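Local atomic coordinates of polyketide synthase PksR (PDB entry 4U3V), a protein that takes part in intermediate steps of bacillaene antibiotic synthesis, the piece described here being its double-hotdog enoyl-isomerase domain. Residues A[209-214]-A[279-284]; A[251-256]-A[261-266]. All blocks are in the same frame, centred on the assembly; numbering follows the deposited sequence.

Contact 1: residues A[209-214]-A[279-284]; sequences NSAYLA and SGYSLK
Tyr-281 reaches from its strand to the helix and meets it at two neighbouring residues, Ala-211 and Tyr-212. Its CG stands anti to the backbone N (chi1 -163°), which carries the ring toward the helix until the phenol oxygen OH lies 3.3 Å from CB of Tyr-212. Further back on the ring, CE1 of Tyr-281 packs at 3.9 Å against the methyl CB of Ala-211. The hydroxyl is buried, and its polar partner is the main-chain O of Thr-208, one residue before 209-214; this hydrogen bond helps hold the phenol against the helix. This is the hotdog arrangement, a long helix lying against a curved antiparallel sheet, here in the C-terminal hotdog; strand 279-283 passes helix 209-214 at 64°, with the axes 10.6 Å apart at their closest. Opposite Phe-263 the strand carries an extra residue, a G1 beta bulge at Gly-280 and Tyr-281, with Gly-280 at a positive phi of 61°. Tyr-212 makes a second touch with its ring: CE1 meets CD2 of Leu-283 at 4.1 Å, the methyl coming to the edge of the ring near its plane. Trp-167, Pro-165 and Pro-230 also pack against Tyr-212.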
ATOM      1  N   ASN A 209      -0.040  -0.126   3.381  1.00 24.67           N
ATOM      2  CA  ASN A 209      -0.631   0.862   4.223  1.00 22.34           C
ATOM      3  C   ASN A 209       0.378   1.394   5.273  1.00 23.54           C
ATOM      4  O   ASN A 209       0.258   2.536   5.695  1.00 24.40           O
ATOM      5  CB  ASN A 209      -1.878   0.290   4.922  1.00 22.10           C
ATOM      6  CG  ASN A 209      -2.705   1.371   5.566  1.00 23.65           C
ATOM      7  OD1 ASN A 209      -3.375   2.135   4.870  1.00 29.15           O
ATOM      8  ND2 ASN A 209      -2.646   1.472   6.927  1.00 25.53           N
ATOM      9  N   SER A 210       1.300   0.541   5.740  1.00 23.99           N
ATOM     10  CA  SER A 210       2.288   0.977   6.712  1.00 27.41           C
ATOM     11  C   SER A 210       3.139   2.071   6.101  1.00 23.81           C
ATOM     12  O   SER A 210       3.515   3.036   6.799  1.00 26.53           O
ATOM     13  CB  SER A 210       3.174  -0.194   7.141  1.00 30.87           C
ATOM     14  OG  SER A 210       2.358  -1.089   7.888  1.00 33.83           O
ATOM     15  N   ALA A 211       3.354   1.973   4.796  1.00 26.20           N
ATOM     16  CA  ALA A 211       4.125   3.000   4.100  1.00 27.85           C
ATOM     17  C   ALA A 211       3.354   4.320   4.121  1.00 30.74           C
ATOM     18  O   ALA A 211       3.915   5.378   4.375  1.00 24.09           O
ATOM     19  CB  ALA A 211       4.484   2.562   2.666  1.00 29.21           C
ATOM     20  N   TYR A 212       2.037   4.281   3.912  1.00 23.65           N
ATOM     21  CA  TYR A 212       1.248   5.493   4.041  1.00 21.78           C
ATOM     22  C   TYR A 212       1.323   6.083   5.471  1.00 24.16           C
ATOM     23  O   TYR A 212       1.441   7.284   5.655  1.00 23.27           O
ATOM     24  CB  TYR A 212      -0.194   5.134   3.636  1.00 23.34           C
ATOM     25  CG  TYR A 212      -1.225   6.190   3.827  1.00 28.60           C
ATOM     26  CD1 TYR A 212      -1.042   7.491   3.371  1.00 31.85           C
ATOM     27  CD2 TYR A 212      -2.456   5.848   4.378  1.00 31.34           C
ATOM     28  CE1 TYR A 212      -2.037   8.449   3.548  1.00 35.30           C
ATOM     29  CE2 TYR A 212      -3.467   6.782   4.515  1.00 35.72           C
ATOM     30  CZ  TYR A 212      -3.253   8.074   4.120  1.00 37.30           C
ATOM     31  OH  TYR A 212      -4.311   8.973   4.262  1.00 39.49           O
ATOM     32  N   LEU A 213       1.200   5.235   6.495  1.00 23.43           N
ATOM     33  CA  LEU A 213       1.189   5.761   7.869  1.00 25.75           C
ATOM     34  C   LEU A 213       2.559   6.415   8.209  1.00 21.77           C
ATOM     35  O   LEU A 213       2.594   7.483   8.853  1.00 25.60           O
ATOM     36  CB  LEU A 213       0.895   4.610   8.844  1.00 28.00           C
ATOM     37  CG  LEU A 213      -0.544   4.082   8.815  1.00 34.30           C
ATOM     38  CD1 LEU A 213      -0.654   2.812   9.648  1.00 35.45           C
ATOM     39  CD2 LEU A 213      -1.488   5.142   9.339  1.00 38.17           C
ATOM     40  N   ALA A 214       3.634   5.795   7.720  1.00 24.86           N
ATOM     41  CA  ALA A 214       5.000   6.351   7.918  1.00 24.61           C
ATOM     42  C   ALA A 214       5.110   7.677   7.188  1.00 27.31           C
ATOM     43  O   ALA A 214       5.720   8.623   7.690  1.00 25.25           O
ATOM     44  CB  ALA A 214       6.071   5.379   7.424  1.00 25.39           C
ATOM     45  N   SER A 279       8.008   2.977  -6.052  1.00 29.72           N
ATOM     46  CA  SER A 279       8.523   4.240  -6.549  1.00 34.27           C
ATOM     47  C   SER A 279       7.360   5.142  -6.972  1.00 28.67           C
ATOM     48  O   SER A 279       6.325   4.673  -7.486  1.00 27.44           O
ATOM     49  CB  SER A 279       9.561   3.978  -7.668  1.00 36.61           C
ATOM     50  OG  SER A 279       9.047   4.325  -8.931  1.00 56.31           O
ATOM     51  N   GLY A 280       7.440   6.437  -6.652  1.00 24.50           N
ATOM     52  CA  GLY A 280       6.330   7.335  -6.954  1.00 26.57           C
ATOM     53  C   GLY A 280       5.042   6.933  -6.256  1.00 26.45           C
ATOM     54  O   GLY A 280       3.961   6.927  -6.858  1.00 25.71           O
ATOM     55  N   TYR A 281       5.168   6.631  -4.965  1.00 24.75           N
ATOM     56  CA  TYR A 281       4.019   6.504  -4.086  1.00 23.32           C
ATOM     57  C   TYR A 281       3.440   7.901  -3.867  1.00 22.66           C
ATOM     58  O   TYR A 281       4.099   8.786  -3.269  1.00 26.13           O
ATOM     59  CB  TYR A 281       4.540   5.896  -2.784  1.00 23.97           C
ATOM     60  CG  TYR A 281       3.507   5.306  -1.852  1.00 25.88           C
ATOM     61  CD1 TYR A 281       3.548   3.916  -1.550  1.00 26.27           C
ATOM     62  CD2 TYR A 281       2.611   6.112  -1.172  1.00 28.96           C
ATOM     63  CE1 TYR A 281       2.630   3.358  -0.662  1.00 27.09           C
ATOM     64  CE2 TYR A 281       1.675   5.542  -0.292  1.00 31.30           C
ATOM     65  CZ  TYR A 281       1.728   4.179  -0.027  1.00 31.07           C
ATOM     66  OH  TYR A 281       0.803   3.603   0.833  1.00 34.86           O
ATOM     67  N   SER A 282       2.200   8.113  -4.321  1.00 23.95           N
ATOM     68  CA  SER A 282       1.653   9.473  -4.513  1.00 24.68           C
ATOM     69  C   SER A 282       0.604   9.798  -3.474  1.00 31.61           C
ATOM     70  O   SER A 282      -0.351   9.018  -3.303  1.00 33.89           O
ATOM     71  CB  SER A 282       0.941   9.529  -5.900  1.00 28.65           C
ATOM     72  OG  SER A 282       1.895   9.405  -6.941  1.00 39.91           O
ATOM     73  N   LEU A 283       0.737  10.979  -2.853  1.00 26.16           N
ATOM     74  CA  LEU A 283      -0.276  11.571  -2.000  1.00 29.68           C
ATOM     75  C   LEU A 283      -0.711  12.903  -2.604  1.00 33.83           C
ATOM     76  O   LEU A 283       0.107  13.730  -3.010  1.00 31.68           O
ATOM     77  CB  LEU A 283       0.253  11.803  -0.579  1.00 28.48           C
ATOM     78  CG  LEU A 283       0.209  10.618   0.395  1.00 33.08           C
ATOM     79  CD1 LEU A 283       1.117   9.500  -0.078  1.00 37.53           C
ATOM     80  CD2 LEU A 283       0.611  11.084   1.781  1.00 34.47           C
ATOM     81  N   LYS A 284      -2.010  13.146  -2.569  1.00 31.74           N
ATOM     82  CA  LYS A 284      -2.566  14.449  -2.909  1.00 37.02           C
ATOM     83  C   LYS A 284      -2.743  15.313  -1.665  1.00 35.91           C
ATOM     84  O   LYS A 284      -3.313  14.848  -0.665  1.00 40.76           O
ATOM     85  CB  LYS A 284      -3.922  14.240  -3.599  1.00 40.08           C
ATOM     86  CG  LYS A 284      -4.629  15.528  -3.977  1.00 53.58           C
ATOM     87  CD  LYS A 284      -5.915  15.238  -4.735  1.00 69.95           C
ATOM     88  CE  LYS A 284      -6.784  16.484  -4.866  1.00 78.31           C
ATOM     89  NZ  LYS A 284      -6.373  17.353  -6.004  1.00 83.12           N
TER

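Contact 2: residues A[251-256]-A[261-266]; sequences ITLVKN and LLFDVD
Two successive amides, those of Val-254 and Lys-255, share the carbonyl oxygen of Leu-262, the mark of a classic beta bulge that slips the register of this antiparallel hairpin by one residue. Val-254 N bonds to Leu-262 O at 3.0 Å in the carbonyl plane, Lys-255 N to the same oxygen at 3.2 Å, tilted 27° from that plane. The Val-254 side chain crowds in as well: CG2, set between its own backbone N and carbonyl carbon, lies 3.2 Å from Leu-262 O, while CG1 rests against the Asp-264 carboxylate, whose OD1 is hydrogen-bonded to Gly-280 N. Lys-255 O takes Leu-262 N in return, and beyond the bulge Thr-252 and Asp-264 form a regular hydrogen-bonded pair. Leu-253 and Phe-263, a non-hydrogen-bonded pair, carry the apolar contact. With CG anti to the backbone N (chi1 179°), Leu-253 brings its CD1 methyl over one face of the Phe-263 ring, 4.0 Å from the centroid and displaced toward the rim: a CH-pi contact. Ile-251 CG2 reaches CD1 of the same ring at 3.8 Å, while the Ile-251 and Val-265 side chains lie next to each other and point the same way. Near the turn, Leu-261 CD2 touches Asn-256 OD1 at 3.4 Å. Ile-251, Leu-261, Phe-263 and Val-265 are thus buried on the side of helix 205-219, which opens toward the turn at Asn-256; the other side mixes Leu-262 with Thr-252, Lys-255 and Asp-264, and the shared Leu-262 oxygen keeps both bulge amides bonded despite the slip.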
ATOM      1  N   ILE A 251      11.825   5.567   3.514  1.00 25.42           N
ATOM      2  CA  ILE A 251      10.927   6.339   2.643  1.00 23.65           C
ATOM      3  C   ILE A 251      11.558   7.700   2.380  1.00 23.57           C
ATOM      4  O   ILE A 251      12.022   8.350   3.297  1.00 27.29           O
ATOM      5  CB  ILE A 251       9.596   6.539   3.395  1.00 24.97           C
ATOM      6  CG1 ILE A 251       9.000   5.125   3.596  1.00 29.57           C
ATOM      7  CG2 ILE A 251       8.696   7.528   2.639  1.00 30.89           C
ATOM      8  CD1 ILE A 251       7.777   5.089   4.469  1.00 33.39           C
ATOM      9  N   THR A 252      11.665   8.061   1.111  1.00 21.89           N
ATOM     10  CA  THR A 252      12.293   9.323   0.713  1.00 25.76           C
ATOM     11  C   THR A 252      11.339  10.183  -0.109  1.00 25.05           C
ATOM     12  O   THR A 252      10.720   9.693  -1.038  1.00 25.17           O
ATOM     13  CB  THR A 252      13.567   9.021  -0.083  1.00 32.67           C
ATOM     14  OG1 THR A 252      14.466   8.336   0.805  1.00 39.36           O
ATOM     15  CG2 THR A 252      14.238  10.315  -0.517  1.00 39.74           C
ATOM     16  N   LEU A 253      11.228  11.460   0.238  1.00 23.26           N
ATOM     17  CA  LEU A 253      10.483  12.411  -0.587  1.00 23.55           C
ATOM     18  C   LEU A 253      11.284  12.726  -1.855  1.00 27.14           C
ATOM     19  O   LEU A 253      12.466  13.082  -1.792  1.00 28.67           O
ATOM     20  CB  LEU A 253      10.268  13.694   0.205  1.00 23.60           C
ATOM     21  CG  LEU A 253       9.526  14.821  -0.509  1.00 25.65           C
ATOM     22  CD1 LEU A 253       8.107  14.422  -0.928  1.00 25.29           C
ATOM     23  CD2 LEU A 253       9.523  16.079   0.372  1.00 30.03           C
ATOM     24  N   VAL A 254      10.668  12.466  -2.991  1.00 22.57           N
ATOM     25  CA  VAL A 254      11.288  12.676  -4.317  1.00 25.04           C
ATOM     26  C   VAL A 254      10.668  13.795  -5.170  1.00 25.69           C
ATOM     27  O   VAL A 254      11.392  14.496  -5.897  1.00 27.74           O
ATOM     28  CB  VAL A 254      11.370  11.358  -5.118  1.00 28.99           C
ATOM     29  CG1 VAL A 254      12.238  10.343  -4.372  1.00 27.36           C
ATOM     30  CG2 VAL A 254       9.986  10.798  -5.395  1.00 28.08           C
ATOM     31  N   LYS A 255       9.376  14.074  -5.021  1.00 24.60           N
ATOM     32  CA  LYS A 255       8.744  15.109  -5.864  1.00 24.50           C
ATOM     33  C   LYS A 255       7.719  15.853  -5.028  1.00 26.37           C
ATOM     34  O   LYS A 255       6.964  15.261  -4.233  1.00 25.53           O
ATOM     35  CB  LYS A 255       8.062  14.502  -7.104  1.00 25.64           C
ATOM     36  CG  LYS A 255       9.021  13.674  -7.980  1.00 29.28           C
ATOM     37  CD  LYS A 255       8.297  12.901  -9.086  1.00 29.96           C
ATOM     38  CE  LYS A 255       9.316  12.351 -10.086  1.00 32.74           C
ATOM     39  NZ  LYS A 255       8.748  11.337 -11.015  1.00 39.01           N
ATOM     40  N   ASN A 256       7.651  17.155  -5.237  1.00 25.63           N
ATOM     41  CA  ASN A 256       6.624  17.947  -4.586  1.00 24.73           C
ATOM     42  C   ASN A 256       6.373  18.980  -5.662  1.00 26.14           C
ATOM     43  O   ASN A 256       7.195  19.895  -5.844  1.00 29.86           O
ATOM     44  CB  ASN A 256       7.201  18.620  -3.339  1.00 27.97           C
ATOM     45  CG  ASN A 256       6.216  19.546  -2.675  1.00 29.73           C
ATOM     46  OD1 ASN A 256       5.013  19.482  -2.939  1.00 31.05           O
ATOM     47  ND2 ASN A 256       6.741  20.550  -1.988  1.00 29.92           N
ATOM     48  N   LEU A 261       2.587  14.932  -3.622  1.00 27.64           N
ATOM     49  CA  LEU A 261       3.849  14.609  -2.962  1.00 28.60           C
ATOM     50  C   LEU A 261       4.118  13.147  -3.295  1.00 28.19           C
ATOM     51  O   LEU A 261       3.295  12.289  -2.989  1.00 29.17           O
ATOM     52  CB  LEU A 261       3.689  14.725  -1.432  1.00 28.80           C
ATOM     53  CG  LEU A 261       3.465  16.168  -0.973  1.00 33.60           C
ATOM     54  CD1 LEU A 261       2.797  16.180   0.406  1.00 38.25           C
ATOM     55  CD2 LEU A 261       4.818  16.821  -0.885  1.00 39.68           C
ATOM     56  N   LEU A 262       5.264  12.865  -3.902  1.00 23.33           N
ATOM     57  CA  LEU A 262       5.591  11.485  -4.313  1.00 24.35           C
ATOM     58  C   LEU A 262       6.842  11.030  -3.561  1.00 26.50           C
ATOM     59  O   LEU A 262       7.801  11.805  -3.350  1.00 24.76           O
ATOM     60  CB  LEU A 262       5.880  11.388  -5.816  1.00 26.45           C
ATOM     61  CG  LEU A 262       4.617  11.240  -6.682  1.00 32.14           C
ATOM     62  CD1 LEU A 262       3.767  12.500  -6.683  1.00 37.27           C
ATOM     63  CD2 LEU A 262       4.959  10.806  -8.106  1.00 33.07           C
ATOM     64  N   PHE A 263       6.825   9.762  -3.170  1.00 21.06           N
ATOM     65  CA  PHE A 263       7.848   9.176  -2.307  1.00 21.23           C
ATOM     66  C   PHE A 263       8.363   7.909  -2.952  1.00 26.77           C
ATOM     67  O   PHE A 263       7.619   7.185  -3.607  1.00 25.56           O
ATOM     68  CB  PHE A 263       7.222   8.804  -0.919  1.00 21.38           C
ATOM     69  CG  PHE A 263       6.751   9.977  -0.152  1.00 22.74           C
ATOM     70  CD1 PHE A 263       7.607  10.608   0.740  1.00 25.58           C
ATOM     71  CD2 PHE A 263       5.491  10.520  -0.400  1.00 21.48           C
ATOM     72  CE1 PHE A 263       7.185  11.739   1.432  1.00 26.03           C
ATOM     73  CE2 PHE A 263       5.088  11.696   0.250  1.00 23.87           C
ATOM     74  CZ  PHE A 263       5.925  12.282   1.181  1.00 24.55           C
ATOM     75  N   ASP A 264       9.635   7.612  -2.736  1.00 25.24           N
ATOM     76  CA  ASP A 264      10.136   6.254  -2.947  1.00 26.52           C
ATOM     77  C   ASP A 264      10.167   5.472  -1.641  1.00 25.02           C
ATOM     78  O   ASP A 264      10.434   6.020  -0.569  1.00 26.02           O
ATOM     79  CB  ASP A 264      11.530   6.267  -3.627  1.00 28.73           C
ATOM     80  CG  ASP A 264      11.461   6.645  -5.103  1.00 38.35           C
ATOM     81  OD1 ASP A 264      10.345   6.858  -5.653  1.00 33.37           O
ATOM     82  OD2 ASP A 264      12.551   6.772  -5.730  1.00 40.14           O
ATOM     83  N   VAL A 265       9.887   4.167  -1.719  1.00 27.18           N
ATOM     84  CA  VAL A 265       9.800   3.369  -0.508  1.00 25.02           C
ATOM     85  C   VAL A 265      10.557   2.075  -0.733  1.00 30.39           C
ATOM     86  O   VAL A 265      10.215   1.315  -1.646  1.00 30.71           O
ATOM     87  CB  VAL A 265       8.340   2.971  -0.181  1.00 27.22           C
ATOM     88  CG1 VAL A 265       8.321   2.156   1.108  1.00 27.65           C
ATOM     89  CG2 VAL A 265       7.459   4.204  -0.042  1.00 26.28           C
ATOM     90  N   ASP A 266      11.585   1.841   0.082  1.00 29.05           N
ATOM     91  CA  ASP A 266      12.272   0.517   0.086  1.00 28.69           C
ATOM     92  C   ASP A 266      11.925  -0.267   1.340  1.00 24.75           C
ATOM     93  O   ASP A 266      12.046   0.194   2.474  1.00 30.85           O
ATOM     94  CB  ASP A 266      13.799   0.684   0.003  1.00 31.47           C
ATOM     95  CG  ASP A 266      14.290   1.136  -1.371  1.00 41.01           C
ATOM     96  OD1 ASP A 266      13.711   0.747  -2.404  1.00 47.28           O
ATOM     97  OD2 ASP A 266      15.331   1.828  -1.423  1.00 51.21           O
TER
HETATM   98  O   HOH W   1      13.693   5.457  -0.283  1.00 36.44           O

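In the fold
Both contacts belong to the C-terminal hotdog, their centres about 8 Å apart. Along the chain helix 205-219 comes first, then strands 247-257, 260-268 and 274-283, so the hairpin of contact 2 falls wholly between the two segments of contact 1. Strands 260-268 and 274-283 are paired in the sheet, with Leu-283 O 2.8 Å from Leu-261 N and Tyr-281 N 2.9 Å from Phe-263 O, both probable hydrogen bonds. Helix 205-219 supplies one segment of contact 1, and its Ala-214, Ile-215 and Leu-219 pack on Ile-251, Phe-263 and Leu-261 of contact 2. Together the contacts join the helix and three consecutive strands of one hotdog of this double-hotdog domain.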